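Local atomic coordinates of penicillin binding protein 2X (Streptococcus thermophilus, PDB entry 5U47), a protein that probably acts as a transpeptidase that cross-links peptidoglycan strands during septal cell-wall synthesis, and is a target of beta-lactam antibiotics. Residues I258-Y267 against G279-Y287; Q416-S427 against M533-Y544. The protein carries 1 engineered substitution. One frame throughout, in Å; residues are numbered along the deposited sequence.

In the fold
Both contacts lie in the penicillin-binding transpeptidase domain and reach the same antiparallel five-stranded sheet. Contact 1 comes first in the chain. It sets the edge strand 258-264 against the loop that leads to helix 297-308. Contact 2 follows and packs helix 416-427 on strands 526-534 and 541-548. Strand 245-252 lies between strands 258-264 and 541-548 in the sheet. The contact centres are about 20 Å apart, yet the two contacts touch: the backbone O of Leu-286 probably accepts from Val-417 N, and that of Arg-285 from Gln-416 NE2. The loop of contact 1 is thereby tied to the start of the helix of contact 2, linking one edge of the sheet to its middle.

Contact 1 (I258-Y267 against G279-Y287); sequences ILATTQRPTY and GYDWVNRLY
The side-chain amide of Gln-263 bonds to the backbone of the facing loop through both its ends. Its OE1 accepts from Arg-285 N at 2.8 Å, in a nearly straight bond (172°) whose donor is tilted from the carbonyl plane. Its NE2 donates a hydrogen bond to Val-283 O at 3.0 Å, with that oxygen close to the amide plane. CG of Gln-263 sits between the backbone N and carbonyl carbon (chi1 75°), and the extended chain beyond it carries the amide to the loop.

Water adds to these links. Water 1 accepts from Gln-263 NE2 and donates to the O atoms of Pro-265 and Asp-281. Water 2 joins Arg-264 O to Arg-285 NH1.

A salt bridge within the loop braces it: Arg-285 NH1 meets Asp-281 OD2 at 3.1 Å, while Asp-281 OD1 closes an Asx turn with Val-283 N. The Arg-285 chain crosses Gln-263 at about a right angle, and its CG lies 3.5 Å from Gln-263 CD.

Apolar packing involves two pairs. Pro-265, after a cis peptide bond, sets CG 4.0 Å from Tyr-280 CD1. Leu-286 CD2 is 4.4 Å from Ile-258 CD1. Separately, Tyr-280 OH reaches the edge of the Tyr-267 ring; its polar partner is Glu-152.

The loop lines the edge strand of the sheet. Helix 151-154 touches Gln-263 and Tyr-267, and helix 224-241 packs against Ala-260 and Thr-262. Strand 245-252 pairs with 258-264, with a classic beta bulge where Leu-259 and Ala-260 face Val-250, and its side chains also meet Arg-285.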
loop_
_atom_site.group_PDB
_atom_site.type_symbol
_atom_site.label_atom_id
_atom_site.label_comp_id
_atom_site.label_asym_id
_atom_site.label_seq_id
_atom_site.Cartn_x
_atom_site.Cartn_y
_atom_site.Cartn_z
ATOM N N ILE A 258 2.035 -3.751 -6.924
ATOM C CA ILE A 258 2.024 -4.627 -5.746
ATOM C C ILE A 258 0.964 -5.722 -5.981
ATOM O O ILE A 258 -0.227 -5.453 -5.952
ATOM C CB ILE A 258 1.764 -3.831 -4.462
ATOM C CG1 ILE A 258 2.933 -2.849 -4.240
ATOM C CG2 ILE A 258 1.591 -4.763 -3.273
ATOM C CD1 ILE A 258 2.676 -1.779 -3.189
ATOM N N LEU A 259 1.427 -6.951 -6.178
ATOM C CA LEU A 259 0.566 -8.090 -6.507
ATOM C C LEU A 259 0.037 -8.815 -5.288
ATOM O O LEU A 259 -1.013 -9.445 -5.353
ATOM C CB LEU A 259 1.306 -9.054 -7.420
ATOM C CG LEU A 259 1.803 -8.426 -8.726
ATOM C CD1 LEU A 259 2.606 -9.403 -9.568
ATOM C CD2 LEU A 259 0.633 -7.907 -9.520
ATOM N N ALA A 260 0.774 -8.756 -4.188
ATOM C CA ALA A 260 0.304 -9.326 -2.953
ATOM C C ALA A 260 1.055 -8.714 -1.797
ATOM O O ALA A 260 2.245 -8.420 -1.907
ATOM C CB ALA A 260 0.472 -10.837 -2.962
ATOM N N THR A 261 0.373 -8.497 -0.679
ATOM C CA THR A 261 1.053 -7.911 0.471
ATOM C C THR A 261 0.356 -8.316 1.747
ATOM O O THR A 261 -0.863 -8.298 1.820
ATOM C CB THR A 261 1.171 -6.373 0.344
ATOM O OG1 THR A 261 2.005 -5.863 1.390
ATOM C CG2 THR A 261 -0.175 -5.681 0.358
ATOM N N THR A 262 1.129 -8.698 2.748
ATOM C CA THR A 262 0.542 -9.084 4.005
ATOM C C THR A 262 1.494 -8.851 5.168
ATOM O O THR A 262 2.712 -8.662 4.987
ATOM C CB THR A 262 0.066 -10.565 3.974
ATOM O OG1 THR A 262 -0.950 -10.774 4.975
ATOM C CG2 THR A 262 1.234 -11.525 4.172
ATOM N N GLN A 263 0.924 -8.847 6.365
ATOM C CA GLN A 263 1.714 -8.724 7.568
ATOM C C GLN A 263 1.107 -9.565 8.649
ATOM O O GLN A 263 -0.049 -9.942 8.553
ATOM C CB GLN A 263 1.813 -7.278 8.034
ATOM C CG GLN A 263 0.578 -6.698 8.697
ATOM C CD GLN A 263 0.793 -5.234 9.052
ATOM O OE1 GLN A 263 1.094 -4.412 8.181
ATOM N NE2 GLN A 263 0.659 -4.910 10.321
ATOM N N ARG A 264 1.923 -9.870 9.661
ATOM C CA ARG A 264 1.528 -10.653 10.785
ATOM C C ARG A 264 2.028 -9.920 12.031
ATOM O O ARG A 264 3.084 -9.309 11.985
ATOM C CB ARG A 264 2.120 -12.065 10.703
ATOM C CG ARG A 264 1.544 -12.930 9.570
ATOM C CD ARG A 264 0.097 -13.288 9.868
ATOM N NE ARG A 264 -0.523 -14.144 8.854
ATOM C CZ ARG A 264 -1.016 -13.723 7.682
ATOM N NH1 ARG A 264 -0.926 -12.455 7.312
ATOM N NH2 ARG A 264 -1.580 -14.595 6.843
ATOM N N PRO A 265 1.270 -9.945 13.129
ATOM C CA PRO A 265 -0.040 -10.602 13.220
ATOM C C PRO A 265 -1.090 -9.843 12.429
ATOM O O PRO A 265 -0.896 -8.669 12.122
ATOM C CB PRO A 265 -0.366 -10.532 14.732
ATOM C CG PRO A 265 0.415 -9.358 15.206
ATOM C CD PRO A 265 1.701 -9.423 14.435
ATOM N N THR A 266 -2.194 -10.510 12.115
ATOM C CA THR A 266 -3.238 -9.904 11.302
ATOM C C THR A 266 -4.588 -10.130 11.934
ATOM O O THR A 266 -4.668 -10.574 13.084
ATOM C CB THR A 266 -3.178 -10.449 9.853
ATOM O OG1 THR A 266 -4.029 -9.678 8.975
ATOM C CG2 THR A 266 -3.566 -11.932 9.820
ATOM N N TYR A 267 -5.643 -9.783 11.196
ATOM C CA TYR A 267 -7.015 -9.992 11.643
ATOM C C TYR A 267 -7.938 -10.320 10.466
ATOM O O TYR A 267 -7.598 -10.084 9.291
ATOM C CB TYR A 267 -7.548 -8.740 12.376
ATOM C CG TYR A 267 -7.682 -7.487 11.520
ATOM C CD1 TYR A 267 -6.602 -6.637 11.315
ATOM C CD2 TYR A 267 -8.905 -7.133 10.941
ATOM C CE1 TYR A 267 -6.721 -5.485 10.531
ATOM C CE2 TYR A 267 -9.041 -5.988 10.176
ATOM C CZ TYR A 267 -7.937 -5.158 9.979
ATOM O OH TYR A 267 -8.058 -4.014 9.215
ATOM N N GLY A 279 -0.603 -9.203 21.686
ATOM C CA GLY A 279 0.490 -9.093 20.737
ATOM C C GLY A 279 0.093 -8.454 19.425
ATOM O O GLY A 279 0.960 -8.162 18.618
ATOM N N TYR A 280 -1.201 -8.216 19.192
ATOM C CA TYR A 280 -1.568 -7.566 17.935
ATOM C C TYR A 280 -0.871 -6.198 17.862
ATOM O O TYR A 280 -0.819 -5.473 18.842
ATOM C CB TYR A 280 -3.083 -7.421 17.725
ATOM C CG TYR A 280 -3.358 -6.805 16.376
ATOM C CD1 TYR A 280 -3.121 -7.531 15.202
ATOM C CD2 TYR A 280 -3.776 -5.473 16.249
ATOM C CE1 TYR A 280 -3.321 -6.958 13.958
ATOM C CE2 TYR A 280 -3.979 -4.900 15.001
ATOM C CZ TYR A 280 -3.749 -5.656 13.865
ATOM O OH TYR A 280 -3.937 -5.117 12.637
ATOM N N ASP A 281 -0.332 -5.882 16.688
ATOM C CA ASP A 281 0.409 -4.660 16.432
ATOM C C ASP A 281 -0.358 -3.883 15.380
ATOM O O ASP A 281 -0.576 -4.392 14.277
ATOM C CB ASP A 281 1.800 -5.029 15.906
ATOM C CG ASP A 281 2.761 -3.830 15.817
ATOM O OD1 ASP A 281 2.323 -2.666 15.801
ATOM O OD2 ASP A 281 3.986 -4.081 15.746
ATOM N N TRP A 282 -0.748 -2.657 15.723
ATOM C CA TRP A 282 -1.531 -1.807 14.838
ATOM C C TRP A 282 -0.719 -1.076 13.767
ATOM O O TRP A 282 -1.294 -0.439 12.899
ATOM C CB TRP A 282 -2.290 -0.773 15.680
ATOM C CG TRP A 282 -3.366 -1.386 16.535
ATOM C CD1 TRP A 282 -3.228 -1.911 17.775
ATOM C CD2 TRP A 282 -4.743 -1.544 16.177
ATOM N NE1 TRP A 282 -4.440 -2.400 18.221
ATOM C CE2 TRP A 282 -5.386 -2.181 17.258
ATOM C CE3 TRP A 282 -5.491 -1.221 15.042
ATOM C CZ2 TRP A 282 -6.750 -2.486 17.247
ATOM C CZ3 TRP A 282 -6.849 -1.528 15.030
ATOM C CH2 TRP A 282 -7.462 -2.152 16.131
ATOM N N VAL A 283 0.607 -1.173 13.812
ATOM C CA VAL A 283 1.464 -0.432 12.876
ATOM C C VAL A 283 1.459 -1.101 11.511
ATOM O O VAL A 283 1.575 -2.321 11.425
ATOM C CB VAL A 283 2.897 -0.314 13.437
ATOM C CG1 VAL A 283 3.802 0.428 12.483
ATOM C CG2 VAL A 283 2.880 0.427 14.789
ATOM N N ASN A 284 1.275 -0.312 10.449
ATOM C CA ASN A 284 1.268 -0.861 9.091
ATOM C C ASN A 284 2.707 -1.122 8.669
ATOM O O ASN A 284 3.531 -0.198 8.612
ATOM C CB ASN A 284 0.543 0.073 8.123
ATOM C CG ASN A 284 0.328 -0.559 6.762
ATOM O OD1 ASN A 284 1.292 -0.814 6.028
ATOM N ND2 ASN A 284 -0.934 -0.817 6.413
ATOM N N ARG A 285 3.014 -2.381 8.373
ATOM C CA ARG A 285 4.379 -2.739 8.022
ATOM C C ARG A 285 4.808 -2.396 6.618
ATOM O O ARG A 285 5.987 -2.486 6.332
ATOM C CB ARG A 285 4.644 -4.216 8.225
ATOM C CG ARG A 285 4.189 -4.736 9.558
ATOM C CD ARG A 285 5.261 -5.604 10.186
ATOM N NE ARG A 285 6.151 -4.743 10.944
ATOM C CZ ARG A 285 5.888 -4.283 12.163
ATOM N NH1 ARG A 285 4.749 -4.586 12.774
ATOM N NH2 ARG A 285 6.769 -3.507 12.769
ATOM N N LEU A 286 3.867 -2.045 5.737
ATOM C CA LEU A 286 4.244 -1.673 4.390
ATOM C C LEU A 286 4.776 -0.239 4.334
ATOM O O LEU A 286 5.772 0.023 3.664
ATOM C CB LEU A 286 3.063 -1.825 3.426
ATOM C CG LEU A 286 3.321 -1.460 1.960
ATOM C CD1 LEU A 286 4.479 -2.262 1.358
ATOM C CD2 LEU A 286 2.067 -1.647 1.155
ATOM N N TYR A 287 4.119 0.688 5.024
ATOM C CA TYR A 287 4.510 2.097 4.894
ATOM C C TYR A 287 4.614 2.957 6.153
ATOM O O TYR A 287 4.990 4.131 6.044
ATOM C CB TYR A 287 3.558 2.795 3.884
ATOM C CG TYR A 287 2.120 2.683 4.261
ATOM C CD1 TYR A 287 1.543 3.572 5.155
ATOM C CD2 TYR A 287 1.333 1.660 3.751
ATOM C CE1 TYR A 287 0.205 3.464 5.520
ATOM C CE2 TYR A 287 0.011 1.540 4.109
ATOM C CZ TYR A 287 -0.548 2.458 4.994
ATOM O OH TYR A 287 -1.855 2.321 5.371
HETATM O O HOH W 1 0.244 -6.388 12.857
HETATM O O HOH W 2 2.735 -6.680 12.170
#

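Contact 2 (Q416-S427 against M533-Y544); sequences QVQMLRAFTAIS and MVPSEDPEYIMY
Tyr-544 is met by four side chains of one helix, and the most distinctive of these meetings is a T-shaped stack. The edge of Phe-423 points at one face of the Tyr-544 ring, with centroids 5.4 Å apart and planes at 69°. The leading atom, Phe-423 CE2, is 3.7 Å from Tyr-544 CD1, and it stands over the face, offset toward the rim. Gln-416 comes in at the ring edge, with its CG 3.7 Å from Tyr-544 CD2. Its extended chain runs past the tyrosine in the opposite direction. Water 3 donates to Tyr-544 O and, weakly, to Gln-416 OE1, which is also bonded to Thr-249. Leu-420 CD2 touches Tyr-544 CB, and Met-419 CG lies 3.8 Å from Tyr-544 OH. That OH is hydrogen-bonded to Tyr-291.

Further along the helix the packing is mostly aliphatic. Met-533 is extended beyond CG (chi2 177°), which carries its CE to 3.7 Å from Ile-426 CG2; the two side chains cross at about a right angle. Met-533 SD lies near Ser-427 CB. Ile-542 CD1 meets Ser-427 CB at 3.7 Å. At the last helical residue, Pro-539 CG rests 3.6 Å from Ser-427 O, and water 4 donates to the O atoms of both residues.

This is buried helix-on-sheet packing in the transpeptidase domain. The axes of helix 416-427 and strand 541-544 run 144° apart. Phe-423 lies near, without touching, residues that fit the family's SxxK pattern. Helix 297-308 touches Phe-423 and Ile-426, strand 245-252 meets Leu-420, and helix 558-572 covers the other side of the strands through Val-534, Tyr-541 and Met-543.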
loop_
_atom_site.group_PDB
_atom_site.type_symbol
_atom_site.label_atom_id
_atom_site.label_comp_id
_atom_site.label_asym_id
_atom_site.label_seq_id
_atom_site.Cartn_x
_atom_site.Cartn_y
_atom_site.Cartn_z
ATOM N N GLN A 416 9.259 -0.392 4.521
ATOM C CA GLN A 416 9.248 -1.502 3.576
ATOM C C GLN A 416 9.069 -0.984 2.158
ATOM O O GLN A 416 9.744 -1.448 1.220
ATOM C CB GLN A 416 8.118 -2.502 3.901
ATOM C CG GLN A 416 8.055 -3.614 2.841
ATOM C CD GLN A 416 6.960 -4.634 3.008
ATOM O OE1 GLN A 416 6.797 -5.490 2.134
ATOM N NE2 GLN A 416 6.182 -4.546 4.089
ATOM N N VAL A 417 8.162 -0.023 1.992
ATOM C CA VAL A 417 7.890 0.496 0.652
ATOM C C VAL A 417 9.113 1.245 0.062
ATOM O O VAL A 417 9.300 1.228 -1.146
ATOM C CB VAL A 417 6.566 1.267 0.594
ATOM C CG1 VAL A 417 6.667 2.583 1.371
ATOM C CG2 VAL A 417 6.122 1.473 -0.851
ATOM N N GLN A 418 9.949 1.869 0.902
ATOM C CA GLN A 418 11.211 2.478 0.409
ATOM C C GLN A 418 12.166 1.392 -0.114
ATOM O O GLN A 418 12.821 1.557 -1.156
ATOM C CB GLN A 418 11.883 3.312 1.488
ATOM C CG GLN A 418 11.177 4.624 1.757
ATOM C CD GLN A 418 11.800 5.397 2.888
ATOM O OE1 GLN A 418 12.214 4.812 3.896
ATOM N NE2 GLN A 418 11.838 6.724 2.752
ATOM N N MET A 419 12.219 0.260 0.592
ATOM C CA MET A 419 13.039 -0.842 0.127
ATOM C C MET A 419 12.517 -1.379 -1.201
ATOM O O MET A 419 13.291 -1.640 -2.111
ATOM C CB MET A 419 13.122 -1.966 1.170
ATOM C CG MET A 419 13.849 -1.562 2.454
ATOM S SD MET A 419 15.550 -1.001 2.195
ATOM C CE MET A 419 16.341 -2.472 1.558
ATOM N N LEU A 420 11.201 -1.548 -1.314
ATOM C CA LEU A 420 10.610 -2.052 -2.558
ATOM C C LEU A 420 10.943 -1.139 -3.731
ATOM O O LEU A 420 11.292 -1.613 -4.807
ATOM C CB LEU A 420 9.085 -2.218 -2.426
ATOM C CG LEU A 420 8.607 -3.255 -1.378
ATOM C CD1 LEU A 420 7.083 -3.241 -1.290
ATOM C CD2 LEU A 420 9.090 -4.663 -1.720
ATOM N N ARG A 421 10.811 0.160 -3.501
ATOM C CA ARG A 421 11.102 1.162 -4.518
ATOM C C ARG A 421 12.570 1.029 -4.992
ATOM O O ARG A 421 12.841 1.020 -6.191
ATOM C CB ARG A 421 10.852 2.552 -3.952
ATOM C CG ARG A 421 11.193 3.690 -4.888
ATOM C CD ARG A 421 10.871 5.049 -4.273
ATOM N NE ARG A 421 11.613 5.243 -3.041
ATOM C CZ ARG A 421 11.506 6.287 -2.209
ATOM N NH1 ARG A 421 12.231 6.302 -1.107
ATOM N NH2 ARG A 421 10.696 7.297 -2.450
ATOM N N ALA A 422 13.488 0.887 -4.048
ATOM C CA ALA A 422 14.917 0.754 -4.362
ATOM C C ALA A 422 15.171 -0.529 -5.136
ATOM O O ALA A 422 15.934 -0.525 -6.119
ATOM C CB ALA A 422 15.747 0.782 -3.084
ATOM N N PHE A 423 14.515 -1.622 -4.709
ATOM C CA PHE A 423 14.672 -2.904 -5.392
ATOM C C PHE A 423 14.225 -2.857 -6.859
ATOM O O PHE A 423 14.777 -3.591 -7.694
ATOM C CB PHE A 423 13.926 -4.048 -4.687
ATOM C CG PHE A 423 14.471 -4.413 -3.319
ATOM C CD1 PHE A 423 15.840 -4.489 -3.079
ATOM C CD2 PHE A 423 13.605 -4.775 -2.300
ATOM C CE1 PHE A 423 16.331 -4.867 -1.820
ATOM C CE2 PHE A 423 14.088 -5.146 -1.046
ATOM C CZ PHE A 423 15.450 -5.183 -0.811
ATOM N N THR A 424 13.256 -2.000 -7.193
ATOM C CA THR A 424 12.812 -1.949 -8.580
ATOM C C THR A 424 13.936 -1.516 -9.531
ATOM O O THR A 424 13.932 -1.938 -10.674
ATOM C CB THR A 424 11.574 -1.037 -8.835
ATOM O OG1 THR A 424 11.881 0.318 -8.482
ATOM C CG2 THR A 424 10.397 -1.495 -8.076
ATOM N N ALA A 425 14.878 -0.673 -9.080
ATOM C CA ALA A 425 15.965 -0.227 -9.949
ATOM C C ALA A 425 16.899 -1.402 -10.251
ATOM O O ALA A 425 17.437 -1.524 -11.334
ATOM C CB ALA A 425 16.732 0.917 -9.318
ATOM N N ILE A 426 17.057 -2.291 -9.282
ATOM C CA ILE A 426 17.881 -3.472 -9.466
ATOM C C ILE A 426 17.219 -4.426 -10.462
ATOM O O ILE A 426 17.899 -4.958 -11.335
ATOM C CB ILE A 426 18.109 -4.170 -8.120
ATOM C CG1 ILE A 426 18.806 -3.222 -7.132
ATOM C CG2 ILE A 426 18.899 -5.472 -8.301
ATOM C CD1 ILE A 426 20.220 -2.840 -7.501
ATOM N N SER A 427 15.904 -4.617 -10.324
ATOM C CA SER A 427 15.114 -5.528 -11.155
ATOM C C SER A 427 14.734 -4.992 -12.533
ATOM O O SER A 427 14.356 -5.773 -13.415
ATOM C CB SER A 427 13.780 -5.876 -10.457
ATOM O OG SER A 427 12.823 -4.789 -10.570
ATOM N N MET A 533 14.418 -12.221 -6.594
ATOM C CA MET A 533 14.013 -11.793 -7.917
ATOM C C MET A 533 14.153 -12.968 -8.870
ATOM O O MET A 533 15.175 -13.643 -8.898
ATOM C CB MET A 533 14.865 -10.610 -8.405
ATOM C CG MET A 533 14.832 -9.413 -7.465
ATOM S SD MET A 533 15.905 -8.101 -8.020
ATOM C CE MET A 533 15.929 -6.960 -6.642
ATOM N N VAL A 534 13.112 -13.215 -9.647
ATOM C CA VAL A 534 13.102 -14.343 -10.537
ATOM C C VAL A 534 12.387 -13.966 -11.830
ATOM O O VAL A 534 11.444 -13.154 -11.792
ATOM C CB VAL A 534 12.404 -15.548 -9.846
ATOM C CG1 VAL A 534 10.924 -15.279 -9.629
ATOM C CG2 VAL A 534 12.592 -16.833 -10.632
ATOM N N PRO A 535 12.887 -14.407 -12.987
ATOM C CA PRO A 535 14.162 -15.114 -13.147
ATOM C C PRO A 535 15.270 -14.085 -12.954
ATOM O O PRO A 535 15.013 -12.889 -13.032
ATOM C CB PRO A 535 14.135 -15.620 -14.590
ATOM C CG PRO A 535 12.794 -15.299 -15.131
ATOM C CD PRO A 535 12.141 -14.292 -14.244
ATOM N N SER A 536 16.488 -14.532 -12.703
ATOM C CA SER A 536 17.565 -13.618 -12.363
ATOM C C SER A 536 17.978 -12.620 -13.444
ATOM O O SER A 536 18.122 -11.430 -13.179
ATOM C CB SER A 536 18.790 -14.414 -11.900
ATOM O OG SER A 536 19.865 -13.538 -11.622
ATOM N N GLU A 537 18.147 -13.108 -14.660
ATOM C CA GLU A 537 18.653 -12.290 -15.730
ATOM C C GLU A 537 17.657 -11.258 -16.286
ATOM O O GLU A 537 18.064 -10.187 -16.685
ATOM C CB GLU A 537 19.165 -13.210 -16.833
ATOM C CG GLU A 537 20.224 -12.593 -17.701
ATOM C CD GLU A 537 21.014 -13.659 -18.433
ATOM O OE1 GLU A 537 20.448 -14.301 -19.343
ATOM O OE2 GLU A 537 22.202 -13.847 -18.089
ATOM N N ASP A 538 16.377 -11.594 -16.287
ATOM C CA ASP A 538 15.302 -10.716 -16.789
ATOM C C ASP A 538 14.123 -10.854 -15.786
ATOM O O ASP A 538 13.155 -11.561 -16.045
ATOM C CB ASP A 538 14.929 -11.180 -18.198
ATOM C CG ASP A 538 13.810 -10.358 -18.840
ATOM O OD1 ASP A 538 13.435 -9.267 -18.312
ATOM O OD2 ASP A 538 13.312 -10.829 -19.902
ATOM N N PRO A 539 14.225 -10.187 -14.623
ATOM C CA PRO A 539 13.223 -10.416 -13.575
ATOM C C PRO A 539 11.751 -10.103 -13.938
ATOM O O PRO A 539 11.466 -9.166 -14.672
ATOM C CB PRO A 539 13.711 -9.542 -12.407
ATOM C CG PRO A 539 15.143 -9.260 -12.680
ATOM C CD PRO A 539 15.319 -9.307 -14.176
ATOM N N GLU A 540 10.859 -10.943 -13.436
ATOM C CA GLU A 540 9.430 -10.775 -13.611
ATOM C C GLU A 540 8.808 -10.363 -12.289
ATOM O O GLU A 540 7.926 -9.500 -12.272
ATOM C CB GLU A 540 8.781 -12.071 -14.098
ATOM C CG GLU A 540 9.273 -12.569 -15.453
ATOM C CD GLU A 540 8.788 -11.722 -16.615
ATOM O OE1 GLU A 540 7.782 -10.992 -16.461
ATOM O OE2 GLU A 540 9.395 -11.807 -17.700
ATOM N N TYR A 541 9.277 -10.963 -11.200
ATOM C CA TYR A 541 8.761 -10.716 -9.869
ATOM C C TYR A 541 9.869 -10.476 -8.829
ATOM O O TYR A 541 10.990 -11.021 -8.926
ATOM C CB TYR A 541 7.861 -11.899 -9.406
ATOM C CG TYR A 541 6.768 -12.167 -10.397
ATOM C CD1 TYR A 541 5.699 -11.280 -10.548
ATOM C CD2 TYR A 541 6.838 -13.244 -11.252
ATOM C CE1 TYR A 541 4.724 -11.493 -11.509
ATOM C CE2 TYR A 541 5.875 -13.454 -12.215
ATOM C CZ TYR A 541 4.831 -12.587 -12.343
ATOM O OH TYR A 541 3.893 -12.835 -13.309
ATOM N N ILE A 542 9.534 -9.630 -7.859
ATOM C CA ILE A 542 10.369 -9.327 -6.712
ATOM C C ILE A 542 9.531 -9.728 -5.493
ATOM O O ILE A 542 8.319 -9.448 -5.436
ATOM C CB ILE A 542 10.634 -7.808 -6.539
ATOM C CG1 ILE A 542 11.333 -7.216 -7.759
ATOM C CG2 ILE A 542 11.488 -7.545 -5.292
ATOM C CD1 ILE A 542 11.239 -5.692 -7.807
ATOM N N MET A 543 10.169 -10.369 -4.529
ATOM C CA MET A 543 9.507 -10.688 -3.275
ATOM C C MET A 543 10.405 -10.256 -2.122
ATOM O O MET A 543 11.623 -10.468 -2.153
ATOM C CB MET A 543 9.171 -12.168 -3.191
ATOM C CG MET A 543 8.335 -12.505 -1.980
ATOM S SD MET A 543 7.672 -14.176 -2.082
ATOM C CE MET A 543 6.564 -14.120 -0.682
ATOM N N TYR A 544 9.804 -9.656 -1.108
ATOM C CA TYR A 544 10.537 -9.186 0.076
ATOM C C TYR A 544 9.822 -9.681 1.313
ATOM O O TYR A 544 8.613 -9.450 1.473
ATOM C CB TYR A 544 10.615 -7.663 0.045
ATOM C CG TYR A 544 11.328 -6.981 1.191
ATOM C CD1 TYR A 544 12.608 -7.361 1.577
ATOM C CD2 TYR A 544 10.785 -5.864 1.793
ATOM C CE1 TYR A 544 13.285 -6.694 2.588
ATOM C CE2 TYR A 544 11.453 -5.197 2.816
ATOM C CZ TYR A 544 12.707 -5.607 3.201
ATOM O OH TYR A 544 13.376 -4.944 4.213
HETATM O O HOH W 3 7.948 -7.501 3.263
HETATM O O HOH W 4 13.002 -7.122 -15.474
#